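Local coordinates for protein endoglucanase A (Clostridium cellulolyticum, PDB 1EDG) that hydrolyses internal beta-1,4-glucosidic bonds of cellulose, through a catalytic domain of glycoside hydrolase family 5 built as a TIM barrel, at residues E50-E54 and S96-R102; V128-F132 and K143-S147; M138-K142 and L199-F203. All blocks are in the same frame, centred on the assembly; numbering follows the deposited sequence.

All three contacts lie in the shell around the eight-stranded parallel barrel, and each is about 20 Å from the centre of the chain. Interaction 1 closes first along the sequence, tying the segment leading into the short helix 53-56 to the start of helix 97-111. Interactions 2 and 3 alternate in the sequence and share helix 138-155; their centres are about 7 Å apart, and Ser141 OG of interaction 3 probably receives a hydrogen bond from Phe132 N of interaction 2. Interaction 1 stands apart, its centre about 19 Å from that of interaction 2 and 24 Å from that of interaction 3. The contacts join shell elements in two separate regions, interactions 2 and 3 forming one continuous patch on helix 138-155.

Interaction 1 of 3, residues E50-E54 and S96-R102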
ATOM      1  N   GLU A  50      19.786   0.906  15.862  1.00 33.75           N
ATOM      2  CA  GLU A  50      18.589   0.429  15.165  1.00 30.49           C
ATOM      3  C   GLU A  50      17.548   1.492  14.816  1.00 28.94           C
ATOM      4  O   GLU A  50      16.881   1.379  13.786  1.00 27.48           O
ATOM      5  CB  GLU A  50      17.938  -0.755  15.898  1.00 29.77           C
ATOM      6  CG  GLU A  50      16.955  -0.394  16.994  1.00 27.32           C
ATOM      7  CD  GLU A  50      16.197  -1.605  17.514  1.00 27.22           C
ATOM      8  OE1 GLU A  50      15.804  -2.474  16.699  1.00 25.85           O
ATOM      9  OE2 GLU A  50      15.991  -1.683  18.742  1.00 24.98           O
ATOM     10  N   LEU A  51      17.421   2.527  15.645  1.00 27.56           N
ATOM     11  CA  LEU A  51      16.455   3.593  15.381  1.00 26.16           C
ATOM     12  C   LEU A  51      16.815   4.438  14.162  1.00 24.98           C
ATOM     13  O   LEU A  51      15.946   5.083  13.570  1.00 23.99           O
ATOM     14  CB  LEU A  51      16.250   4.482  16.612  1.00 26.73           C
ATOM     15  CG  LEU A  51      15.353   3.914  17.720  1.00 27.98           C
ATOM     16  CD1 LEU A  51      15.260   4.903  18.870  1.00 28.93           C
ATOM     17  CD2 LEU A  51      13.958   3.621  17.173  1.00 29.04           C
ATOM     18  N   ASP A  52      18.081   4.396  13.755  1.00 23.07           N
ATOM     19  CA  ASP A  52      18.532   5.149  12.590  1.00 22.30           C
ATOM     20  C   ASP A  52      17.901   4.637  11.303  1.00 21.35           C
ATOM     21  O   ASP A  52      17.999   5.280  10.255  1.00 21.56           O
ATOM     22  CB  ASP A  52      20.055   5.092  12.451  1.00 24.53           C
ATOM     23  CG  ASP A  52      20.772   5.985  13.440  1.00 25.50           C
ATOM     24  OD1 ASP A  52      20.120   6.793  14.132  1.00 25.81           O
ATOM     25  OD2 ASP A  52      22.006   5.876  13.517  1.00 27.83           O
ATOM     26  N   TYR A  53      17.292   3.456  11.362  1.00 19.27           N
ATOM     27  CA  TYR A  53      16.651   2.906  10.177  1.00 18.88           C
ATOM     28  C   TYR A  53      15.543   3.847   9.681  1.00 16.27           C
ATOM     29  O   TYR A  53      15.330   3.973   8.473  1.00 16.63           O
ATOM     30  CB  TYR A  53      16.098   1.504  10.457  1.00 20.44           C
ATOM     31  CG  TYR A  53      17.136   0.403  10.349  1.00 21.56           C
ATOM     32  CD1 TYR A  53      17.582  -0.035   9.105  1.00 22.96           C
ATOM     33  CD2 TYR A  53      17.665  -0.202  11.489  1.00 23.87           C
ATOM     34  CE1 TYR A  53      18.530  -1.053   8.992  1.00 25.63           C
ATOM     35  CE2 TYR A  53      18.617  -1.225  11.392  1.00 24.75           C
ATOM     36  CZ  TYR A  53      19.043  -1.644  10.139  1.00 25.96           C
ATOM     37  OH  TYR A  53      19.977  -2.652  10.021  1.00 27.54           O
ATOM     38  N   GLU A  54      14.899   4.555  10.609  1.00 15.82           N
ATOM     39  CA  GLU A  54      13.828   5.488  10.253  1.00 18.26           C
ATOM     40  C   GLU A  54      14.286   6.638   9.359  1.00 19.75           C
ATOM     41  O   GLU A  54      13.546   7.077   8.478  1.00 18.99           O
ATOM     42  CB  GLU A  54      13.159   6.068  11.503  1.00 17.13           C
ATOM     43  CG  GLU A  54      12.068   7.090  11.171  1.00 17.26           C
ATOM     44  CD  GLU A  54      11.406   7.701  12.385  1.00 17.83           C
ATOM     45  OE1 GLU A  54      11.812   7.411  13.529  1.00 20.22           O
ATOM     46  OE2 GLU A  54      10.457   8.483  12.196  1.00 19.19           O
ATOM     47  N   SER A  96      12.143  -6.144  18.748  1.00 13.57           N
ATOM     48  CA  SER A  96      12.738  -5.206  19.689  1.00 15.32           C
ATOM     49  C   SER A  96      11.693  -4.225  20.213  1.00 16.85           C
ATOM     50  O   SER A  96      10.985  -3.590  19.423  1.00 16.88           O
ATOM     51  CB  SER A  96      13.843  -4.415  18.997  1.00 16.72           C
ATOM     52  OG  SER A  96      14.250  -3.330  19.813  1.00 20.05           O
ATOM     53  N   ASP A  97      11.624  -4.064  21.531  1.00 18.27           N
ATOM     54  CA  ASP A  97      10.670  -3.139  22.139  1.00 21.42           C
ATOM     55  C   ASP A  97      10.955  -1.682  21.776  1.00 19.85           C
ATOM     56  O   ASP A  97      10.043  -0.860  21.720  1.00 18.73           O
ATOM     57  CB  ASP A  97      10.659  -3.293  23.659  1.00 26.78           C
ATOM     58  CG  ASP A  97       9.984  -4.571  24.107  1.00 32.24           C
ATOM     59  OD1 ASP A  97       8.813  -4.784  23.725  1.00 34.77           O
ATOM     60  OD2 ASP A  97      10.621  -5.360  24.843  1.00 36.25           O
ATOM     61  N   VAL A  98      12.224  -1.369  21.534  1.00 19.12           N
ATOM     62  CA  VAL A  98      12.632  -0.014  21.174  1.00 19.42           C
ATOM     63  C   VAL A  98      12.022   0.348  19.825  1.00 18.39           C
ATOM     64  O   VAL A  98      11.504   1.449  19.646  1.00 18.97           O
ATOM     65  CB  VAL A  98      14.191   0.119  21.134  1.00 19.69           C
ATOM     66  CG1 VAL A  98      14.620   1.413  20.457  1.00 19.94           C
ATOM     67  CG2 VAL A  98      14.744   0.084  22.544  1.00 20.63           C
ATOM     68  N   TRP A  99      12.060  -0.597  18.891  1.00 16.83           N
ATOM     69  CA  TRP A  99      11.503  -0.384  17.561  1.00 16.38           C
ATOM     70  C   TRP A  99       9.980  -0.332  17.631  1.00 16.05           C
ATOM     71  O   TRP A  99       9.360   0.557  17.038  1.00 15.52           O
ATOM     72  CB  TRP A  99      11.943  -1.500  16.623  1.00 14.25           C
ATOM     73  CG  TRP A  99      11.458  -1.347  15.219  1.00 14.32           C
ATOM     74  CD1 TRP A  99      10.502  -2.100  14.600  1.00 14.38           C
ATOM     75  CD2 TRP A  99      11.950  -0.429  14.226  1.00 14.29           C
ATOM     76  NE1 TRP A  99      10.377  -1.722  13.287  1.00 13.17           N
ATOM     77  CE2 TRP A  99      11.251  -0.699  13.027  1.00 13.15           C
ATOM     78  CE3 TRP A  99      12.918   0.587  14.230  1.00 14.28           C
ATOM     79  CZ2 TRP A  99      11.489   0.008  11.842  1.00 13.46           C
ATOM     80  CZ3 TRP A  99      13.156   1.292  13.046  1.00 13.36           C
ATOM     81  CH2 TRP A  99      12.442   0.995  11.870  1.00 14.12           C
ATOM     82  N   MET A 100       9.384  -1.272  18.365  1.00 15.04           N
ATOM     83  CA  MET A 100       7.929  -1.329  18.511  1.00 16.44           C
ATOM     84  C   MET A 100       7.373  -0.037  19.113  1.00 17.63           C
ATOM     85  O   MET A 100       6.357   0.487  18.646  1.00 15.80           O
ATOM     86  CB  MET A 100       7.513  -2.526  19.375  1.00 16.49           C
ATOM     87  CG  MET A 100       6.008  -2.771  19.412  1.00 17.69           C
ATOM     88  SD  MET A 100       5.309  -3.298  17.814  1.00 18.88           S
ATOM     89  CE  MET A 100       5.350  -5.068  18.010  1.00 20.79           C
ATOM     90  N   ASN A 101       8.051   0.485  20.133  1.00 16.24           N
ATOM     91  CA  ASN A 101       7.619   1.723  20.786  1.00 18.08           C
ATOM     92  C   ASN A 101       7.586   2.905  19.826  1.00 15.80           C
ATOM     93  O   ASN A 101       6.637   3.689  19.838  1.00 17.94           O
ATOM     94  CB  ASN A 101       8.519   2.059  21.979  1.00 19.55           C
ATOM     95  CG  ASN A 101       8.335   1.103  23.137  1.00 22.68           C
ATOM     96  OD1 ASN A 101       7.337   0.382  23.215  1.00 24.12           O
ATOM     97  ND2 ASN A 101       9.305   1.081  24.044  1.00 24.96           N
ATOM     98  N   ARG A 102       8.618   3.028  18.998  1.00 14.30           N
ATOM     99  CA  ARG A 102       8.700   4.117  18.037  1.00 14.54           C
ATOM    100  C   ARG A 102       7.609   3.993  16.966  1.00 15.83           C
ATOM    101  O   ARG A 102       6.968   4.986  16.606  1.00 14.91           O
ATOM    102  CB  ARG A 102      10.093   4.173  17.409  1.00 13.05           C
ATOM    103  CG  ARG A 102      10.272   5.264  16.357  1.00 14.85           C
ATOM    104  CD  ARG A 102       9.920   6.660  16.883  1.00 13.10           C
ATOM    105  NE  ARG A 102       9.965   7.644  15.803  1.00 13.87           N
ATOM    106  CZ  ARG A 102       9.263   8.776  15.776  1.00 13.64           C
ATOM    107  NH1 ARG A 102       8.452   9.100  16.772  1.00 15.02           N
ATOM    108  NH2 ARG A 102       9.345   9.569  14.721  1.00 15.00           N
TER
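Trp99 is the buried apolar centre: its six-membered ring meets Tyr53 and Leu51, both oblique to the ring, with Trp99 CZ3 3.9 Å from Tyr53 CB and Trp99 CE3 4.4 Å from Leu51 CD2. The contact belongs to the helical shell of the TIM barrel, joining the turn at 50-54 to the first turns of helix 97-111. Outside the two segments, His87 stacks on the indole and Phe39 meets it edge-to-face. Moving outward, Leu51 CG lies 3.8 Å from Val98 CG1, the two side chains crossing at about a right angle. Leu51 CD2 also reaches Arg102 CB at 3.9 Å, one helical turn further on.

The polar groups border the apolar patch at two places. Glu50, extended beyond CG, carries its carboxylate to the helix start, where Ser96 OG donates to the syn lone pair of Glu50 OE2 over 2.6 Å. Ser96 is the N-cap, and the same OG accepts a weak bond from Val98 N, so the hydroxyl links the carboxylate to the helix end. On the other flank of the patch, and buried, Arg102 grips Glu54 side-on with two nitrogens. Its NH1 is bound by Glu105, while Thr62 OG1 bonds to Glu54 OE2. Arg102 NE donates almost straight to Glu54 OE1 (2.9 Å, 170° at the hydrogen), and Arg102 NH2 reaches Glu54 OE2 at 3.0 Å.

Interaction 2 of 3, residues V128-F132 and K143-S147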
ATOM      1  N   VAL A 128      16.634 -16.127   4.876  1.00 15.37           N
ATOM      2  CA  VAL A 128      17.237 -16.328   6.188  1.00 16.80           C
ATOM      3  C   VAL A 128      16.559 -15.597   7.337  1.00 16.35           C
ATOM      4  O   VAL A 128      16.236 -16.195   8.362  1.00 17.69           O
ATOM      5  CB  VAL A 128      18.727 -15.909   6.171  1.00 18.01           C
ATOM      6  CG1 VAL A 128      19.366 -16.169   7.526  1.00 19.17           C
ATOM      7  CG2 VAL A 128      19.469 -16.644   5.065  1.00 18.09           C
ATOM      8  N   LYS A 129      16.352 -14.298   7.156  1.00 16.95           N
ATOM      9  CA  LYS A 129      15.772 -13.449   8.188  1.00 16.98           C
ATOM     10  C   LYS A 129      14.257 -13.255   8.201  1.00 16.19           C
ATOM     11  O   LYS A 129      13.702 -12.898   9.238  1.00 16.44           O
ATOM     12  CB  LYS A 129      16.463 -12.085   8.155  1.00 18.98           C
ATOM     13  CG  LYS A 129      17.905 -12.105   8.655  1.00 23.23           C
ATOM     14  CD  LYS A 129      18.593 -10.773   8.390  1.00 26.67           C
ATOM     15  CE  LYS A 129      19.846 -10.602   9.238  1.00 28.84           C
ATOM     16  NZ  LYS A 129      19.521 -10.537  10.697  1.00 31.97           N
ATOM     17  N   GLY A 130      13.594 -13.458   7.066  1.00 14.43           N
ATOM     18  CA  GLY A 130      12.152 -13.272   7.021  1.00 15.13           C
ATOM     19  C   GLY A 130      11.427 -14.453   6.407  1.00 14.89           C
ATOM     20  O   GLY A 130      11.648 -15.595   6.814  1.00 15.05           O
ATOM     21  N   TYR A 131      10.563 -14.187   5.432  1.00 12.75           N
ATOM     22  CA  TYR A 131       9.816 -15.249   4.761  1.00 12.30           C
ATOM     23  C   TYR A 131      10.178 -15.260   3.277  1.00 12.07           C
ATOM     24  O   TYR A 131      10.769 -14.306   2.771  1.00 13.61           O
ATOM     25  CB  TYR A 131       8.293 -15.064   4.955  1.00 11.37           C
ATOM     26  CG  TYR A 131       7.670 -13.898   4.202  1.00 11.75           C
ATOM     27  CD1 TYR A 131       7.646 -12.616   4.752  1.00 12.55           C
ATOM     28  CD2 TYR A 131       7.128 -14.074   2.932  1.00 11.19           C
ATOM     29  CE1 TYR A 131       7.100 -11.537   4.048  1.00 12.29           C
ATOM     30  CE2 TYR A 131       6.584 -13.003   2.221  1.00 13.44           C
ATOM     31  CZ  TYR A 131       6.578 -11.738   2.787  1.00 12.38           C
ATOM     32  OH  TYR A 131       6.066 -10.679   2.071  1.00 12.13           O
ATOM     33  N   PHE A 132       9.885 -16.362   2.597  1.00 11.71           N
ATOM     34  CA  PHE A 132      10.145 -16.493   1.165  1.00 12.20           C
ATOM     35  C   PHE A 132       9.050 -17.438   0.695  1.00 13.11           C
ATOM     36  O   PHE A 132       8.954 -18.575   1.162  1.00 11.96           O
ATOM     37  CB  PHE A 132      11.535 -17.082   0.889  1.00 12.66           C
ATOM     38  CG  PHE A 132      11.977 -16.925  -0.538  1.00 13.18           C
ATOM     39  CD1 PHE A 132      12.598 -15.752  -0.963  1.00 13.92           C
ATOM     40  CD2 PHE A 132      11.746 -17.932  -1.471  1.00 14.38           C
ATOM     41  CE1 PHE A 132      12.980 -15.585  -2.301  1.00 13.84           C
ATOM     42  CE2 PHE A 132      12.125 -17.771  -2.811  1.00 13.55           C
ATOM     43  CZ  PHE A 132      12.741 -16.598  -3.224  1.00 12.90           C
ATOM     44  N   LYS A 143       6.629 -19.585  10.462  1.00 12.36           N
ATOM     45  CA  LYS A 143       7.065 -19.170  11.791  1.00 11.92           C
ATOM     46  C   LYS A 143       7.227 -17.658  11.852  1.00 10.32           C
ATOM     47  O   LYS A 143       6.823 -17.027  12.833  1.00 11.59           O
ATOM     48  CB  LYS A 143       8.372 -19.856  12.187  0.70 13.11           C
ATOM     49  CG  LYS A 143       8.311 -21.367  12.121  0.70 19.66           C
ATOM     50  CD  LYS A 143       7.062 -21.917  12.809  0.70 22.56           C
ATOM     51  CE  LYS A 143       6.821 -23.393  12.465  0.70 24.61           C
ATOM     52  NZ  LYS A 143       6.542 -23.647  11.011  0.70 21.93           N
ATOM     53  N   TYR A 144       7.787 -17.077  10.796  1.00  9.67           N
ATOM     54  CA  TYR A 144       7.993 -15.632  10.745  1.00 10.69           C
ATOM     55  C   TYR A 144       6.663 -14.868  10.789  1.00  9.85           C
ATOM     56  O   TYR A 144       6.442 -14.026  11.668  1.00  9.08           O
ATOM     57  CB  TYR A 144       8.780 -15.241   9.487  1.00 10.98           C
ATOM     58  CG  TYR A 144       9.096 -13.758   9.420  1.00 13.16           C
ATOM     59  CD1 TYR A 144      10.117 -13.213  10.201  1.00 13.55           C
ATOM     60  CD2 TYR A 144       8.333 -12.891   8.631  1.00 13.66           C
ATOM     61  CE1 TYR A 144      10.369 -11.843  10.210  1.00 13.78           C
ATOM     62  CE2 TYR A 144       8.576 -11.513   8.633  1.00 14.76           C
ATOM     63  CZ  TYR A 144       9.596 -11.001   9.429  1.00 14.48           C
ATOM     64  OH  TYR A 144       9.842  -9.648   9.466  1.00 15.04           O
ATOM     65  N   ILE A 145       5.777 -15.189   9.850  1.00 11.33           N
ATOM     66  CA  ILE A 145       4.471 -14.541   9.750  1.00 11.57           C
ATOM     67  C   ILE A 145       3.636 -14.672  11.028  1.00 11.20           C
ATOM     68  O   ILE A 145       3.087 -13.686  11.523  1.00 11.84           O
ATOM     69  CB  ILE A 145       3.678 -15.082   8.507  1.00 12.74           C
ATOM     70  CG1 ILE A 145       4.321 -14.596   7.203  1.00 12.94           C
ATOM     71  CG2 ILE A 145       2.205 -14.665   8.565  1.00 13.06           C
ATOM     72  CD1 ILE A 145       4.272 -13.076   6.980  1.00 12.76           C
ATOM     73  N   THR A 146       3.560 -15.876  11.582  1.00 10.23           N
ATOM     74  CA  THR A 146       2.779 -16.094  12.792  1.00 11.70           C
ATOM     75  C   THR A 146       3.373 -15.430  14.044  1.00 11.03           C
ATOM     76  O   THR A 146       2.635 -14.863  14.857  1.00 10.00           O
ATOM     77  CB  THR A 146       2.540 -17.601  13.053  1.00 13.55           C
ATOM     78  OG1 THR A 146       3.798 -18.276  13.176  1.00 17.67           O
ATOM     79  CG2 THR A 146       1.761 -18.220  11.911  1.00 14.32           C
ATOM     80  N   SER A 147       4.698 -15.478  14.194  1.00 10.87           N
ATOM     81  CA  SER A 147       5.355 -14.875  15.359  1.00 11.37           C
ATOM     82  C   SER A 147       5.242 -13.353  15.350  1.00  8.89           C
ATOM     83  O   SER A 147       4.866 -12.732  16.344  1.00 10.51           O
ATOM     84  CB  SER A 147       6.836 -15.261  15.400  1.00 12.94           C
ATOM     85  OG  SER A 147       6.998 -16.667  15.447  1.00 18.77           O
TER
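Gly130 CA sits over the centre of one face of the Tyr144 ring, 3.8 Å from the centroid and 11° off the ring normal, which is the geometry of a CH-pi contact. This is the tight part of the contact, where the loop between barrel strand 116-120 and helix 138-155 folds back on the helix that follows it. Gly130 and Tyr131 together form a classic beta bulge opposite Asp126. With no side chain at Gly130, its backbone comes directly onto the aromatic face. The preceding carbonyl joins in, Lys129 O approaching Tyr144 CE1 obliquely at 3.6 Å. Tyr144 meets this backbone with CG anti to the backbone N (chi1 -177°), which carries the ring from the helix toward the loop.

Next to the glycine, Tyr131 presents its ring edge to Tyr144, with Tyr131 CD1 3.9 Å from Tyr144 CD2. Tyr131 CD1 is also 4.1 Å from Ile145 CD1, and that methyl approaches at a slant. Tyr131 and Ile145 continue this packing toward helix 187-209, where they touch Leu199 and Phe203 respectively.

The solvent side is looser. There the exposed side chain of Lys129 leads away from the helix and comes no nearer to segment 143-147 than 6.4 Å.

No hydrogen bond crosses between the two segments. The phenol of Tyr144 instead bonds to Asp124 in the same loop, which would help fix the ring in place, and Tyr93 meets that ring edge-to-face. The contact therefore rests on apolar packing and a CH-pi contact whose C-H is probably polarised by the flanking peptides, with a polar tether at the far end of the tyrosine.

Interaction 3 of 3, residues M138-K142 and L199-F203; sequences MASSK and LNQDF
Two neighbouring helices of the TIM-barrel shell meet here, the first turn of helix 138-155 and a middle portion of helix 187-209. Their short segments run in roughly the same direction, 31° apart, and their axes approach to 11.2 Å, a separation bridged by side chains. Leu199 fills the apolar part. Its CD1 meets Met138 CE tip to tip at 3.8 Å. The other branch, Leu199 CD2, rests 4.0 Å from Ser141 CB and equally far from Lys142 N, against the backbone of the opposing helix.

At the more exposed margin, Lys142 crosses Asp202 at about a right angle and forms a salt bridge. Lys142 NZ lies 2.8 Å from Asp202 OD2, on the syn side but 25° out of the carboxylate plane; its bond to Asp202 OD1, at 3.1 Å, is weak. A turn in the last torsion of the lysine chain (chi4 -74°) swings the ammonium onto the carboxylate.

Further along helix 138-155, Thr146 touches Asp202. Phe203 packs on Leu219 and Asn200 on Cys221, so helix 187-209 lies beside helix 138-155 on one flank and against barrel strand 219-222 with its inner face.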
ATOM      1  N   MET A 138       8.622 -22.921   3.437  1.00 15.76           N
ATOM      2  CA  MET A 138       7.369 -22.786   4.174  1.00 17.34           C
ATOM      3  C   MET A 138       7.484 -22.852   5.689  1.00 16.70           C
ATOM      4  O   MET A 138       6.780 -22.130   6.394  1.00 16.29           O
ATOM      5  CB  MET A 138       6.325 -23.794   3.684  1.00 20.69           C
ATOM      6  CG  MET A 138       5.475 -23.295   2.517  1.00 27.76           C
ATOM      7  SD  MET A 138       4.525 -21.773   2.881  1.00 32.02           S
ATOM      8  CE  MET A 138       5.613 -20.542   2.150  1.00 31.15           C
ATOM      9  N   ALA A 139       8.379 -23.697   6.194  1.00 15.06           N
ATOM     10  CA  ALA A 139       8.563 -23.850   7.635  1.00 15.50           C
ATOM     11  C   ALA A 139       8.957 -22.542   8.314  1.00 14.34           C
ATOM     12  O   ALA A 139       8.302 -22.106   9.262  1.00 15.55           O
ATOM     13  CB  ALA A 139       9.605 -24.920   7.925  1.00 17.08           C
ATOM     14  N   SER A 140      10.030 -21.923   7.838  1.00 12.70           N
ATOM     15  CA  SER A 140      10.492 -20.670   8.415  1.00 13.24           C
ATOM     16  C   SER A 140       9.527 -19.520   8.115  1.00 12.41           C
ATOM     17  O   SER A 140       9.289 -18.661   8.973  1.00 12.98           O
ATOM     18  CB  SER A 140      11.898 -20.340   7.911  1.00 12.71           C
ATOM     19  OG  SER A 140      11.996 -20.532   6.511  1.00 14.00           O
ATOM     20  N   SER A 141       8.965 -19.518   6.908  1.00 11.45           N
ATOM     21  CA  SER A 141       8.020 -18.476   6.496  1.00 12.06           C
ATOM     22  C   SER A 141       6.807 -18.437   7.415  1.00 12.56           C
ATOM     23  O   SER A 141       6.407 -17.363   7.871  1.00 12.73           O
ATOM     24  CB  SER A 141       7.579 -18.677   5.044  1.00 10.69           C
ATOM     25  OG  SER A 141       8.669 -18.516   4.146  1.00 12.43           O
ATOM     26  N   LYS A 142       6.235 -19.602   7.705  1.00 11.98           N
ATOM     27  CA  LYS A 142       5.082 -19.681   8.595  1.00 13.09           C
ATOM     28  C   LYS A 142       5.451 -19.191   9.982  1.00 12.37           C
ATOM     29  O   LYS A 142       4.679 -18.471  10.617  1.00 11.48           O
ATOM     30  CB  LYS A 142       4.572 -21.116   8.700  1.00 15.89           C
ATOM     31  CG  LYS A 142       3.786 -21.597   7.500  1.00 21.31           C
ATOM     32  CD  LYS A 142       3.505 -23.091   7.620  1.00 24.37           C
ATOM     33  CE  LYS A 142       2.160 -23.448   7.030  1.00 27.80           C
ATOM     34  NZ  LYS A 142       1.059 -22.990   7.929  1.00 28.77           N
ATOM     35  N   LEU A 199       0.175 -18.429   3.423  1.00 10.43           N
ATOM     36  CA  LEU A 199       0.677 -17.399   4.330  1.00  9.69           C
ATOM     37  C   LEU A 199      -0.393 -16.365   4.692  1.00  9.34           C
ATOM     38  O   LEU A 199      -0.472 -15.924   5.841  1.00  9.53           O
ATOM     39  CB  LEU A 199       1.938 -16.747   3.758  1.00  9.22           C
ATOM     40  CG  LEU A 199       3.139 -17.702   3.666  1.00  9.54           C
ATOM     41  CD1 LEU A 199       4.288 -17.031   2.924  1.00 11.62           C
ATOM     42  CD2 LEU A 199       3.570 -18.166   5.051  1.00  9.09           C
ATOM     43  N   ASN A 200      -1.240 -16.006   3.729  1.00  9.41           N
ATOM     44  CA  ASN A 200      -2.331 -15.067   3.993  1.00  8.53           C
ATOM     45  C   ASN A 200      -3.275 -15.698   5.018  1.00  8.70           C
ATOM     46  O   ASN A 200      -3.748 -15.037   5.948  1.00  9.41           O
ATOM     47  CB  ASN A 200      -3.095 -14.744   2.702  1.00  8.57           C
ATOM     48  CG  ASN A 200      -2.498 -13.576   1.945  1.00  9.23           C
ATOM     49  OD1 ASN A 200      -1.968 -12.641   2.551  1.00 11.29           O
ATOM     50  ND2 ASN A 200      -2.604 -13.605   0.623  1.00  7.85           N
ATOM     51  N   GLN A 201      -3.522 -16.998   4.860  1.00  9.32           N
ATOM     52  CA  GLN A 201      -4.386 -17.737   5.772  1.00  9.16           C
ATOM     53  C   GLN A 201      -3.790 -17.764   7.185  1.00  9.14           C
ATOM     54  O   GLN A 201      -4.502 -17.547   8.168  1.00 10.55           O
ATOM     55  CB  GLN A 201      -4.611 -19.162   5.252  1.00  9.53           C
ATOM     56  CG  GLN A 201      -5.602 -19.956   6.071  1.00  9.97           C
ATOM     57  CD  GLN A 201      -7.003 -19.377   6.019  1.00 11.45           C
ATOM     58  OE1 GLN A 201      -7.680 -19.476   4.997  1.00 14.04           O
ATOM     59  NE2 GLN A 201      -7.444 -18.777   7.112  1.00  9.69           N
ATOM     60  N   ASP A 202      -2.486 -18.013   7.290  1.00 10.14           N
ATOM     61  CA  ASP A 202      -1.817 -18.045   8.597  1.00 11.67           C
ATOM     62  C   ASP A 202      -1.892 -16.674   9.281  1.00 10.69           C
ATOM     63  O   ASP A 202      -2.118 -16.588  10.486  1.00 11.56           O
ATOM     64  CB  ASP A 202      -0.352 -18.476   8.448  1.00 12.85           C
ATOM     65  CG  ASP A 202      -0.207 -19.935   8.026  1.00 18.17           C
ATOM     66  OD1 ASP A 202      -1.029 -20.774   8.455  1.00 20.22           O
ATOM     67  OD2 ASP A 202       0.730 -20.245   7.260  1.00 18.67           O
ATOM     68  N   PHE A 203      -1.693 -15.616   8.495  1.00 10.06           N
ATOM     69  CA  PHE A 203      -1.756 -14.233   8.975  1.00  9.72           C
ATOM     70  C   PHE A 203      -3.131 -13.968   9.598  1.00  9.86           C
ATOM     71  O   PHE A 203      -3.230 -13.498  10.737  1.00  9.67           O
ATOM     72  CB  PHE A 203      -1.474 -13.279   7.799  1.00  8.77           C
ATOM     73  CG  PHE A 203      -2.060 -11.897   7.954  1.00  9.85           C
ATOM     74  CD1 PHE A 203      -1.711 -11.082   9.029  1.00  8.38           C
ATOM     75  CD2 PHE A 203      -2.952 -11.409   7.005  1.00  9.99           C
ATOM     76  CE1 PHE A 203      -2.244  -9.797   9.156  1.00 10.11           C
ATOM     77  CE2 PHE A 203      -3.492 -10.127   7.118  1.00 10.28           C
ATOM     78  CZ  PHE A 203      -3.138  -9.317   8.197  1.00 10.14           C
TER